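Local coordinates for protein argonaute (PDB 1YVU) that uses short single-stranded DNA guides to bind complementary RNA targets and cleaves them in a metal-dependent reaction in its RNase H-like PIWI domain, at residues T544-E556 / D577-Y591. Sequence-based numbering, arbitrary orientation.
Sequences TEKAIGDVFSLLE and DEVAAFKKYGELYGY
Phe-552 of helix 544-556 is a knob in a hole made by Phe-582, Tyr-585, Gly-586 and Tyr-589 of helix 577-589, where two helices of the RNase H fold of the PIWI domain pack side by side, their axes 9.3 Å apart and crossing at -41°. Tyr-585 CB stands over the centre of the Phe-552 ring, 3.6 Å from its centroid, a CH-pi contact. At the ring's rim lie Phe-582 CD2 and Tyr-591 CD2, while Tyr-589 CE1 reaches Phe-552 CB at 3.5 Å. Replacing Phe-552 by an alanine is likely to open a gap among the three tyrosines and Phe-582 and to take from Tyr-585 CB the ring face it rests on.

Glycine suits position 549 because the Tyr-585 ring lies flat against the backbone, Gly-549 CA sitting 3.8 Å from the ring centroid; a CB there would probably crowd the ring. Just before it, and one turn ahead of Phe-552, branched Ile-548 uses both arms: CG2 lies over one face of the Phe-582 ring, a CH-pi contact at 3.7 Å from the centroid, and CD1 reaches Phe-582 CE1 and small Ala-581. CG2 can do so because it lies anti to the backbone N, with CG1 beside that N (chi1 -65°).

Further out, Leu-593 of the neighbouring strand touches both Phe-552 and Phe-582. Gly-590, with positive phi, closes the second helix in a Schellman motif and turns Tyr-591 back toward the cluster, where Phe-560 O takes a hydrogen bond from its OH. Toward the calcium site, Glu-578 pairs with Arg-570, and its CG meets Thr-544 CG2 at 3.7 Å.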
loop_
_atom_site.group_PDB
_atom_site.type_symbol
_atom_site.label_atom_id
_atom_site.label_comp_id
_atom_site.label_asym_id
_atom_site.label_seq_id
_atom_site.Cartn_x
_atom_site.Cartn_y
_atom_site.Cartn_z
ATOM N N THR A 544 -19.710 7.257 1.215
ATOM C CA THR A 544 -19.172 6.503 2.334
ATOM C C THR A 544 -20.278 5.741 3.059
ATOM O O THR A 544 -20.205 4.521 3.186
ATOM C CB THR A 544 -18.496 7.486 3.285
ATOM O OG1 THR A 544 -17.656 8.364 2.527
ATOM C CG2 THR A 544 -17.661 6.767 4.287
ATOM N N GLU A 545 -21.348 6.470 3.382
ATOM C CA GLU A 545 -22.540 5.967 4.062
ATOM C C GLU A 545 -23.282 4.880 3.294
ATOM O O GLU A 545 -23.671 3.873 3.888
ATOM C CB GLU A 545 -23.513 7.122 4.323
ATOM C CG GLU A 545 -23.130 8.107 5.433
ATOM C CD GLU A 545 -23.684 7.734 6.817
ATOM O OE1 GLU A 545 -24.749 7.074 6.898
ATOM O OE2 GLU A 545 -23.061 8.133 7.832
ATOM N N LYS A 546 -23.479 5.085 1.986
ATOM C CA LYS A 546 -24.202 4.107 1.167
ATOM C C LYS A 546 -23.368 2.875 1.058
ATOM O O LYS A 546 -23.827 1.810 1.449
ATOM C CB LYS A 546 -24.542 4.632 -0.229
ATOM C CG LYS A 546 -25.895 4.155 -0.763
ATOM C CD LYS A 546 -26.533 5.154 -1.739
ATOM C CE LYS A 546 -26.850 6.536 -1.086
ATOM N NZ LYS A 546 -27.488 7.564 -1.994
ATOM N N ALA A 547 -22.091 3.077 0.720
ATOM C CA ALA A 547 -21.095 2.008 0.573
ATOM C C ALA A 547 -21.065 1.083 1.774
ATOM O O ALA A 547 -21.152 -0.146 1.610
ATOM C CB ALA A 547 -19.704 2.589 0.316
ATOM N N ILE A 548 -21.085 1.695 2.965
ATOM C CA ILE A 548 -21.069 0.958 4.213
ATOM C C ILE A 548 -22.442 0.497 4.678
ATOM O O ILE A 548 -22.542 -0.532 5.344
ATOM C CB ILE A 548 -20.263 1.700 5.276
ATOM C CG1 ILE A 548 -18.806 1.730 4.802
ATOM C CG2 ILE A 548 -20.280 0.971 6.620
ATOM C CD1 ILE A 548 -18.014 2.813 5.372
ATOM N N GLY A 549 -23.500 1.188 4.262
ATOM C CA GLY A 549 -24.844 0.772 4.646
ATOM C C GLY A 549 -25.243 -0.422 3.806
ATOM O O GLY A 549 -25.967 -1.331 4.272
ATOM N N ASP A 550 -24.746 -0.397 2.560
ATOM C CA ASP A 550 -24.964 -1.455 1.580
ATOM C C ASP A 550 -24.326 -2.705 2.134
ATOM O O ASP A 550 -24.977 -3.761 2.168
ATOM C CB ASP A 550 -24.354 -1.121 0.227
ATOM C CG ASP A 550 -25.257 -0.249 -0.620
ATOM O OD1 ASP A 550 -25.913 -0.763 -1.540
ATOM O OD2 ASP A 550 -25.294 0.965 -0.384
ATOM N N VAL A 551 -23.113 -2.551 2.677
ATOM C CA VAL A 551 -22.378 -3.646 3.319
ATOM C C VAL A 551 -23.219 -4.247 4.472
ATOM O O VAL A 551 -23.369 -5.472 4.608
ATOM C CB VAL A 551 -21.051 -3.107 3.848
ATOM C CG1 VAL A 551 -20.381 -4.051 4.894
ATOM C CG2 VAL A 551 -20.142 -2.866 2.679
ATOM N N PHE A 552 -23.860 -3.355 5.221
ATOM C CA PHE A 552 -24.703 -3.745 6.331
ATOM C C PHE A 552 -26.003 -4.389 5.919
ATOM O O PHE A 552 -26.360 -5.412 6.487
ATOM C CB PHE A 552 -24.936 -2.554 7.222
ATOM C CG PHE A 552 -23.855 -2.364 8.229
ATOM C CD1 PHE A 552 -22.693 -1.638 7.914
ATOM C CD2 PHE A 552 -23.980 -2.942 9.496
ATOM C CE1 PHE A 552 -21.668 -1.487 8.851
ATOM C CE2 PHE A 552 -22.967 -2.808 10.458
ATOM C CZ PHE A 552 -21.802 -2.077 10.142
ATOM N N SER A 553 -26.662 -3.845 4.883
ATOM C CA SER A 553 -27.906 -4.440 4.381
ATOM C C SER A 553 -27.631 -5.800 3.752
ATOM O O SER A 553 -28.472 -6.683 3.834
ATOM C CB SER A 553 -28.671 -3.526 3.420
ATOM O OG SER A 553 -27.971 -3.297 2.218
ATOM N N LEU A 554 -26.425 -5.993 3.213
ATOM C CA LEU A 554 -26.044 -7.290 2.651
ATOM C C LEU A 554 -25.880 -8.306 3.789
ATOM O O LEU A 554 -26.319 -9.442 3.642
ATOM C CB LEU A 554 -24.747 -7.225 1.825
ATOM C CG LEU A 554 -24.303 -8.553 1.153
ATOM C CD1 LEU A 554 -25.391 -9.134 0.255
ATOM C CD2 LEU A 554 -23.026 -8.381 0.362
ATOM N N LEU A 555 -25.315 -7.885 4.929
ATOM C CA LEU A 555 -25.135 -8.792 6.069
ATOM C C LEU A 555 -26.490 -9.209 6.588
ATOM O O LEU A 555 -26.708 -10.376 6.897
ATOM C CB LEU A 555 -24.315 -8.152 7.188
ATOM C CG LEU A 555 -22.804 -8.095 6.907
ATOM C CD1 LEU A 555 -22.135 -7.075 7.783
ATOM C CD2 LEU A 555 -22.160 -9.451 7.107
ATOM N N GLU A 556 -27.438 -8.275 6.533
ATOM C CA GLU A 556 -28.810 -8.523 6.972
ATOM C C GLU A 556 -29.465 -9.514 6.011
ATOM O O GLU A 556 -30.101 -10.476 6.457
ATOM C CB GLU A 556 -29.611 -7.222 6.985
ATOM C CG GLU A 556 -30.969 -7.299 7.685
ATOM C CD GLU A 556 -31.987 -6.320 7.122
ATOM O OE1 GLU A 556 -33.189 -6.684 7.087
ATOM O OE2 GLU A 556 -31.598 -5.202 6.702
ATOM N N ASP A 577 -14.759 9.232 8.518
ATOM C CA ASP A 577 -16.109 9.121 7.947
ATOM C C ASP A 577 -16.596 7.689 7.942
ATOM O O ASP A 577 -17.768 7.413 8.195
ATOM C CB ASP A 577 -16.108 9.592 6.489
ATOM C CG ASP A 577 -15.379 10.894 6.296
ATOM O OD1 ASP A 577 -16.066 11.897 6.000
ATOM O OD2 ASP A 577 -14.125 10.898 6.436
ATOM N N GLU A 578 -15.686 6.790 7.597
ATOM C CA GLU A 578 -15.975 5.378 7.540
ATOM C C GLU A 578 -16.145 4.825 8.931
ATOM O O GLU A 578 -17.165 4.209 9.192
ATOM C CB GLU A 578 -14.874 4.648 6.816
ATOM C CG GLU A 578 -14.529 5.298 5.517
ATOM C CD GLU A 578 -13.461 4.586 4.767
ATOM O OE1 GLU A 578 -12.632 3.889 5.401
ATOM O OE2 GLU A 578 -13.439 4.763 3.528
ATOM N N VAL A 579 -15.221 5.154 9.843
ATOM C CA VAL A 579 -15.256 4.700 11.247
ATOM C C VAL A 579 -16.631 5.015 11.843
ATOM O O VAL A 579 -17.284 4.153 12.449
ATOM C CB VAL A 579 -14.134 5.396 12.082
ATOM C CG1 VAL A 579 -14.040 4.823 13.477
ATOM C CG2 VAL A 579 -12.788 5.258 11.396
ATOM N N ALA A 580 -17.107 6.213 11.491
ATOM C CA ALA A 580 -18.406 6.760 11.906
ATOM C C ALA A 580 -19.584 5.926 11.397
ATOM O O ALA A 580 -20.367 5.381 12.203
ATOM C CB ALA A 580 -18.543 8.186 11.404
ATOM N N ALA A 581 -19.653 5.796 10.060
ATOM C CA ALA A 581 -20.700 5.068 9.338
ATOM C C ALA A 581 -20.911 3.704 9.926
ATOM O O ALA A 581 -22.024 3.316 10.195
ATOM C CB ALA A 581 -20.339 4.947 7.876
ATOM N N PHE A 582 -19.802 3.049 10.249
ATOM C CA PHE A 582 -19.784 1.717 10.839
ATOM C C PHE A 582 -20.450 1.708 12.203
ATOM O O PHE A 582 -21.459 1.024 12.384
ATOM C CB PHE A 582 -18.336 1.231 10.967
ATOM C CG PHE A 582 -17.783 0.638 9.710
ATOM C CD1 PHE A 582 -16.864 1.349 8.939
ATOM C CD2 PHE A 582 -18.172 -0.649 9.277
ATOM C CE1 PHE A 582 -16.331 0.797 7.740
ATOM C CE2 PHE A 582 -17.646 -1.221 8.072
ATOM C CZ PHE A 582 -16.729 -0.493 7.307
ATOM N N LYS A 583 -19.922 2.534 13.112
ATOM C CA LYS A 583 -20.414 2.663 14.480
ATOM C C LYS A 583 -21.904 2.935 14.529
ATOM O O LYS A 583 -22.598 2.383 15.380
ATOM C CB LYS A 583 -19.702 3.803 15.197
ATOM C CG LYS A 583 -18.228 3.628 15.362
ATOM C CD LYS A 583 -17.639 4.846 16.041
ATOM C CE LYS A 583 -16.207 4.587 16.485
ATOM N NZ LYS A 583 -15.503 5.801 16.960
ATOM N N LYS A 584 -22.391 3.750 13.592
ATOM C CA LYS A 584 -23.806 4.086 13.545
ATOM C C LYS A 584 -24.657 2.999 12.946
ATOM O O LYS A 584 -25.769 2.778 13.409
ATOM C CB LYS A 584 -24.019 5.405 12.833
ATOM C CG LYS A 584 -23.475 6.554 13.670
ATOM C CD LYS A 584 -23.193 7.782 12.836
ATOM C CE LYS A 584 -22.612 8.893 13.678
ATOM N NZ LYS A 584 -22.487 10.123 12.844
ATOM N N TYR A 585 -24.097 2.281 11.969
ATOM C CA TYR A 585 -24.781 1.167 11.305
ATOM C C TYR A 585 -24.607 -0.096 12.135
ATOM O O TYR A 585 -25.309 -1.088 11.938
ATOM C CB TYR A 585 -24.261 0.976 9.886
ATOM C CG TYR A 585 -24.943 1.840 8.844
ATOM C CD1 TYR A 585 -24.278 2.926 8.245
ATOM C CD2 TYR A 585 -26.278 1.596 8.468
ATOM C CE1 TYR A 585 -24.925 3.756 7.304
ATOM C CE2 TYR A 585 -26.943 2.412 7.521
ATOM C CZ TYR A 585 -26.265 3.489 6.945
ATOM O OH TYR A 585 -26.933 4.252 6.012
ATOM N N GLY A 586 -23.649 -0.050 13.060
ATOM C CA GLY A 586 -23.423 -1.143 13.987
ATOM C C GLY A 586 -24.498 -0.991 15.058
ATOM O O GLY A 586 -25.084 -1.975 15.492
ATOM N N GLU A 587 -24.805 0.264 15.416
ATOM C CA GLU A 587 -25.821 0.596 16.424
ATOM C C GLU A 587 -27.197 0.278 15.898
ATOM O O GLU A 587 -27.987 -0.375 16.588
ATOM C CB GLU A 587 -25.764 2.084 16.806
ATOM C CG GLU A 587 -24.892 2.407 18.030
ATOM C CD GLU A 587 -24.378 3.860 18.062
ATOM O OE1 GLU A 587 -24.939 4.746 17.362
ATOM O OE2 GLU A 587 -23.398 4.113 18.809
ATOM N N LEU A 588 -27.424 0.685 14.649
ATOM C CA LEU A 588 -28.675 0.500 13.915
ATOM C C LEU A 588 -29.125 -0.940 13.683
ATOM O O LEU A 588 -30.302 -1.229 13.836
ATOM C CB LEU A 588 -28.596 1.225 12.573
ATOM C CG LEU A 588 -29.417 2.504 12.362
ATOM C CD1 LEU A 588 -28.605 3.569 11.605
ATOM C CD2 LEU A 588 -30.703 2.126 11.610
ATOM N N TYR A 589 -28.198 -1.833 13.323
ATOM C CA TYR A 589 -28.519 -3.250 13.078
ATOM C C TYR A 589 -28.257 -4.127 14.285
ATOM O O TYR A 589 -28.461 -5.353 14.233
ATOM C CB TYR A 589 -27.711 -3.808 11.915
ATOM C CG TYR A 589 -28.084 -3.297 10.555
ATOM C CD1 TYR A 589 -27.630 -2.047 10.120
ATOM C CD2 TYR A 589 -28.849 -4.075 9.665
ATOM C CE1 TYR A 589 -27.925 -1.565 8.818
ATOM C CE2 TYR A 589 -29.144 -3.604 8.351
ATOM C CZ TYR A 589 -28.672 -2.345 7.940
ATOM O OH TYR A 589 -28.907 -1.850 6.676
ATOM N N GLY A 590 -27.729 -3.494 15.331
ATOM C CA GLY A 590 -27.425 -4.158 16.584
ATOM C C GLY A 590 -26.309 -5.174 16.502
ATOM O O GLY A 590 -26.476 -6.270 17.021
ATOM N N TYR A 591 -25.212 -4.840 15.814
ATOM C CA TYR A 591 -24.040 -5.740 15.684
ATOM C C TYR A 591 -22.867 -5.347 16.619
ATOM O O TYR A 591 -22.715 -4.164 16.963
ATOM C CB TYR A 591 -23.489 -5.763 14.228
ATOM C CG TYR A 591 -24.393 -6.311 13.137
ATOM C CD1 TYR A 591 -25.269 -7.398 13.380
ATOM C CD2 TYR A 591 -24.390 -5.723 11.845
ATOM C CE1 TYR A 591 -26.143 -7.884 12.362
ATOM C CE2 TYR A 591 -25.261 -6.196 10.798
ATOM C CZ TYR A 591 -26.138 -7.277 11.072
ATOM O OH TYR A 591 -27.036 -7.717 10.109
#